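Local coordinates for hyperosmolarity resistance protein Emb (Staphylococcus epidermidis, PDB 6GV5) that binds surface-immobilised fibronectin as part of a giant extracellular matrix binding protein, and so mediates bacterial adherence, at residues Glu58-Ala63 with Glu96-Glu101; Val64-Leu69 with Asp120-Leu125. All blocks are in the same frame, centred on the assembly; numbering follows the deposited sequence.

Contact 1 of 2, residues Glu58-Ala63 with Glu96-Glu101; sequences EELKVA and EIINSE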
# COMPACT_ATOMS: atom_id res chain seq x y z
N GLU A 58 -3.82 -2.00 1.06
CA GLU A 58 -4.63 -3.07 1.63
C GLU A 58 -4.15 -4.43 1.13
O GLU A 58 -4.00 -5.38 1.91
CB GLU A 58 -6.11 -2.87 1.29
CG GLU A 58 -6.77 -1.74 2.03
CD GLU A 58 -8.24 -1.58 1.67
OE1 GLU A 58 -8.65 -2.13 0.63
OE2 GLU A 58 -8.97 -0.92 2.43
N GLU A 59 -3.93 -4.54 -0.19
CA GLU A 59 -3.44 -5.79 -0.76
C GLU A 59 -2.08 -6.16 -0.19
O GLU A 59 -1.82 -7.34 0.12
CB GLU A 59 -3.32 -5.67 -2.28
CG GLU A 59 -4.61 -5.52 -3.04
CD GLU A 59 -4.36 -5.52 -4.54
OE1 GLU A 59 -3.49 -6.29 -4.99
OE2 GLU A 59 -5.02 -4.73 -5.26
N LEU A 60 -1.19 -5.19 -0.06
CA LEU A 60 0.13 -5.46 0.48
C LEU A 60 0.05 -5.90 1.94
O LEU A 60 0.72 -6.85 2.34
CB LEU A 60 1.02 -4.23 0.34
CG LEU A 60 2.44 -4.40 0.91
CD1 LEU A 60 3.25 -5.43 0.15
CD2 LEU A 60 3.13 -3.04 0.92
N LYS A 61 -0.78 -5.22 2.74
CA LYS A 61 -0.90 -5.58 4.15
C LYS A 61 -1.43 -7.00 4.32
O LYS A 61 -1.01 -7.71 5.23
CB LYS A 61 -1.80 -4.58 4.87
CG LYS A 61 -1.08 -3.27 5.20
CD LYS A 61 -2.00 -2.24 5.84
CE LYS A 61 -1.21 -1.11 6.49
NZ LYS A 61 -2.13 -0.08 7.10
N VAL A 62 -2.36 -7.43 3.46
CA VAL A 62 -2.85 -8.80 3.52
C VAL A 62 -1.75 -9.76 3.14
O VAL A 62 -1.56 -10.79 3.80
CB VAL A 62 -4.08 -8.96 2.61
CG1 VAL A 62 -4.45 -10.44 2.46
CG2 VAL A 62 -5.26 -8.18 3.17
N ALA A 63 -1.00 -9.45 2.08
CA ALA A 63 0.05 -10.36 1.62
C ALA A 63 1.11 -10.56 2.69
O ALA A 63 1.64 -11.67 2.87
CB ALA A 63 0.69 -9.83 0.35
N GLU A 96 9.10 -3.58 5.22
CA GLU A 96 9.82 -2.31 5.15
C GLU A 96 8.90 -1.18 4.72
O GLU A 96 8.94 -0.08 5.28
CB GLU A 96 11.00 -2.43 4.19
CG GLU A 96 11.92 -1.22 4.16
CD GLU A 96 12.82 -1.13 5.38
OE1 GLU A 96 12.91 -2.13 6.13
OE2 GLU A 96 13.45 -0.07 5.59
N ILE A 97 8.05 -1.43 3.72
CA ILE A 97 7.12 -0.40 3.26
C ILE A 97 6.11 -0.06 4.34
O ILE A 97 5.88 1.11 4.66
CB ILE A 97 6.43 -0.86 1.96
CG1 ILE A 97 7.45 -0.97 0.84
CG2 ILE A 97 5.32 0.11 1.60
CD1 ILE A 97 6.92 -1.63 -0.42
N ILE A 98 5.47 -1.09 4.91
CA ILE A 98 4.39 -0.86 5.87
C ILE A 98 4.92 -0.12 7.10
O ILE A 98 4.27 0.79 7.62
CB ILE A 98 3.73 -2.19 6.26
CG1 ILE A 98 3.00 -2.80 5.06
CG2 ILE A 98 2.79 -1.99 7.44
CD1 ILE A 98 2.72 -4.26 5.22
N ASN A 99 6.09 -0.51 7.59
CA ASN A 99 6.63 0.03 8.82
C ASN A 99 7.45 1.30 8.61
O ASN A 99 7.94 1.87 9.59
CB ASN A 99 7.49 -1.03 9.52
CG ASN A 99 6.69 -2.26 9.89
OD1 ASN A 99 5.60 -2.16 10.44
ND2 ASN A 99 7.24 -3.43 9.59
N SER A 100 7.60 1.76 7.37
CA SER A 100 8.41 2.94 7.11
C SER A 100 7.81 4.18 7.76
O SER A 100 6.61 4.42 7.69
CB SER A 100 8.54 3.15 5.60
OG SER A 100 9.21 4.37 5.32
N GLU A 101 8.68 4.96 8.41
CA GLU A 101 8.31 6.26 8.96
C GLU A 101 8.78 7.42 8.09
O GLU A 101 8.09 8.45 8.03
CB GLU A 101 8.89 6.43 10.36
CG GLU A 101 7.96 6.05 11.49
CD GLU A 101 8.57 6.37 12.84
OE1 GLU A 101 7.83 6.81 13.75
OE2 GLU A 101 9.80 6.18 12.99

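Contact 2 of 2, residues Val64-Leu69 with Asp120-Leu125; sequences VAKASL and DAEQNL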
# COMPACT_ATOMS: atom_id res chain seq x y z
N VAL A 64 1.43 -9.49 3.42
CA VAL A 64 2.43 -9.58 4.49
C VAL A 64 1.83 -10.26 5.72
O VAL A 64 2.46 -11.14 6.32
CB VAL A 64 2.98 -8.18 4.81
CG1 VAL A 64 3.84 -8.21 6.06
CG2 VAL A 64 3.75 -7.65 3.63
N ALA A 65 0.61 -9.89 6.09
CA ALA A 65 0.03 -10.39 7.33
C ALA A 65 -0.25 -11.88 7.28
O ALA A 65 -0.31 -12.51 8.34
CB ALA A 65 -1.26 -9.64 7.65
N LYS A 66 -0.44 -12.45 6.09
CA LYS A 66 -0.74 -13.87 5.98
C LYS A 66 0.50 -14.76 6.03
O LYS A 66 0.38 -15.97 5.84
CB LYS A 66 -1.53 -14.13 4.69
CG LYS A 66 -0.71 -13.97 3.42
CD LYS A 66 -1.55 -14.17 2.15
CE LYS A 66 -2.08 -15.58 2.04
NZ LYS A 66 -2.76 -15.79 0.73
N ALA A 67 1.69 -14.22 6.27
CA ALA A 67 2.91 -15.00 6.08
C ALA A 67 2.97 -16.21 7.00
O ALA A 67 3.44 -17.28 6.60
CB ALA A 67 4.14 -14.12 6.27
N SER A 68 2.56 -16.06 8.27
CA SER A 68 2.61 -17.21 9.17
C SER A 68 1.63 -18.30 8.75
O SER A 68 1.95 -19.49 8.86
CB SER A 68 2.34 -16.76 10.60
OG SER A 68 3.44 -16.04 11.12
N LEU A 69 0.44 -17.93 8.27
CA LEU A 69 -0.48 -18.92 7.70
C LEU A 69 0.15 -19.65 6.52
O LEU A 69 0.01 -20.86 6.39
CB LEU A 69 -1.78 -18.25 7.26
CG LEU A 69 -2.96 -18.25 8.21
CD1 LEU A 69 -4.11 -17.46 7.60
CD2 LEU A 69 -3.38 -19.66 8.53
N ASP A 120 4.40 -14.03 -6.22
CA ASP A 120 5.18 -14.99 -7.00
C ASP A 120 5.89 -15.97 -6.08
O ASP A 120 5.88 -17.19 -6.32
CB ASP A 120 6.20 -14.26 -7.88
CG ASP A 120 5.56 -13.54 -9.06
OD1 ASP A 120 4.34 -13.71 -9.29
OD2 ASP A 120 6.28 -12.79 -9.75
N ALA A 121 6.51 -15.47 -5.02
CA ALA A 121 7.21 -16.35 -4.10
C ALA A 121 6.24 -17.27 -3.37
O ALA A 121 6.54 -18.45 -3.12
CB ALA A 121 8.04 -15.54 -3.10
N GLU A 122 5.07 -16.75 -2.98
CA GLU A 122 4.09 -17.58 -2.30
C GLU A 122 3.62 -18.71 -3.22
O GLU A 122 3.46 -19.85 -2.78
CB GLU A 122 2.91 -16.73 -1.85
CG GLU A 122 1.88 -17.51 -1.05
CD GLU A 122 0.62 -16.70 -0.78
OE1 GLU A 122 0.72 -15.46 -0.64
OE2 GLU A 122 -0.46 -17.32 -0.71
N GLN A 123 3.42 -18.40 -4.50
CA GLN A 123 2.93 -19.41 -5.44
C GLN A 123 3.88 -20.60 -5.52
O GLN A 123 3.44 -21.75 -5.63
CB GLN A 123 2.75 -18.76 -6.82
CG GLN A 123 2.19 -19.69 -7.89
CD GLN A 123 2.05 -18.99 -9.23
OE1 GLN A 123 2.94 -18.24 -9.65
NE2 GLN A 123 0.94 -19.23 -9.91
N ASN A 124 5.18 -20.34 -5.46
CA ASN A 124 6.15 -21.42 -5.56
C ASN A 124 6.19 -22.27 -4.30
O ASN A 124 6.88 -23.29 -4.29
CB ASN A 124 7.54 -20.85 -5.84
CG ASN A 124 7.68 -20.35 -7.26
OD1 ASN A 124 7.02 -20.86 -8.17
ND2 ASN A 124 8.53 -19.35 -7.46
N LEU A 125 5.46 -21.87 -3.25
CA LEU A 125 5.37 -22.66 -2.04
C LEU A 125 4.13 -23.53 -1.99
O LEU A 125 4.03 -24.40 -1.12
CB LEU A 125 5.37 -21.76 -0.81
CG LEU A 125 6.54 -20.81 -0.56
CD1 LEU A 125 6.17 -19.91 0.62
CD2 LEU A 125 7.82 -21.57 -0.30

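Contact 1 of 2, residues Glu58-Ala63 with Glu96-Glu101
Leu60 and Lys61 meet Ile97 and Ile98 with no ring, amide or carboxylate at the junction, so in place of stacked faces and edges the contact is built from aliphatic carbons, the branches of Leu60 and the isoleucines with a methylene of Lys61. It is a small worked example of how two helices of a bundle fit together through methyl and methylene groups. Leu60 contributes a single branch, CD2, which comes within 3.9 Å of Ile97 CG2, the two side chains crossing at about a right angle. The same Leu60 CD2 lies 4.1 Å from Ile98 CG1, so one methyl rests against two consecutive isoleucines. Leu60 is turned so that CG stands opposite its backbone N (chi1 179°), which carries CD2 toward the pair. Ile98 uses its longer branch against the neighbouring lysine: its CD1 is 3.9 Å from Lys61 CG and 4.0 Å from Lys61 CA, lying over the root of that side chain. Beyond CG the lysine runs on extended, and its NZ donates to the carbonyl oxygens of Thr20 and Gly21, in the turn between helices 2-18 and 24-35. The same residue thus offers methylenes to one helix and its ammonium group to the GA module. Helices 40-65 and 81-99 pair here in broadly opposite directions, while helix 108-123 closes the bundle: Ile115 packs on Leu60, and Ile111 and Thr114 on Ile97.

Contact 2 of 2, residues Val64-Leu69 with Asp120-Leu125
Lys66 and Glu122 are joined by a salt bridge in which Lys66 NZ gives a hydrogen bond to Glu122 OE2 at 3.1 Å. The stronger partner of this oxygen is His126, the last residue of the chain, hydrogen-bonded through NE2 to the same OE2. The ammonium group meets OE2 on its syn side, only 17° out of the carboxylate plane, and stands farther from the other oxygen, Glu122 OE1, at 3.8 Å; the grip is therefore one-sided. Lys66 CE also lies against the carboxylate, 3.6 Å from Glu122 OE2, and the two side chains cross at about a right angle. Their shapes differ. Glu122 reaches across extended, whereas Lys66 turns at chi3 (-65°), which swings its amine round to the carboxylate. Lys66 itself marks the break between helices 40-65 and 67-73, whereas Glu122 sits near the close of helix 108-123. Outward from the ion pair the packing becomes apolar: Val70 of helix 67-73 touches both Glu122 and Leu125, and Tyr87 of helix 81-99 lies against Ala67 and Leu125. With a lysine and a histidine on one oxygen, the buried carboxylate probably stays ionised, and it would in turn tend to stabilise a protonated histidine. Glu122 is thus a buried acid near one end of the bundle whose charge is met by Lys66 and, if it is protonated, probably also by His126.

Both contacts draw on helix 40-65 and on the FIVAR range, yet they differ in chemistry. Contact 1, centred about 6 Å from the centre of the chain, is wholly apolar between its segments and buries 192 Å². Contact 2, centred about 17 Å from the chain centre, buries 80 Å² and depends on a single ion pair. Neither is simply core or surface, since each combines buried with partly exposed residues. The first pairs helix 40-65 with helix 81-99; the second ties the kink after helix 40-65 to helix 108-123. They touch where Ile98 CD1 packs 3.9 Å from Val64 CG2, close to the ion pair in sequence but not part of it.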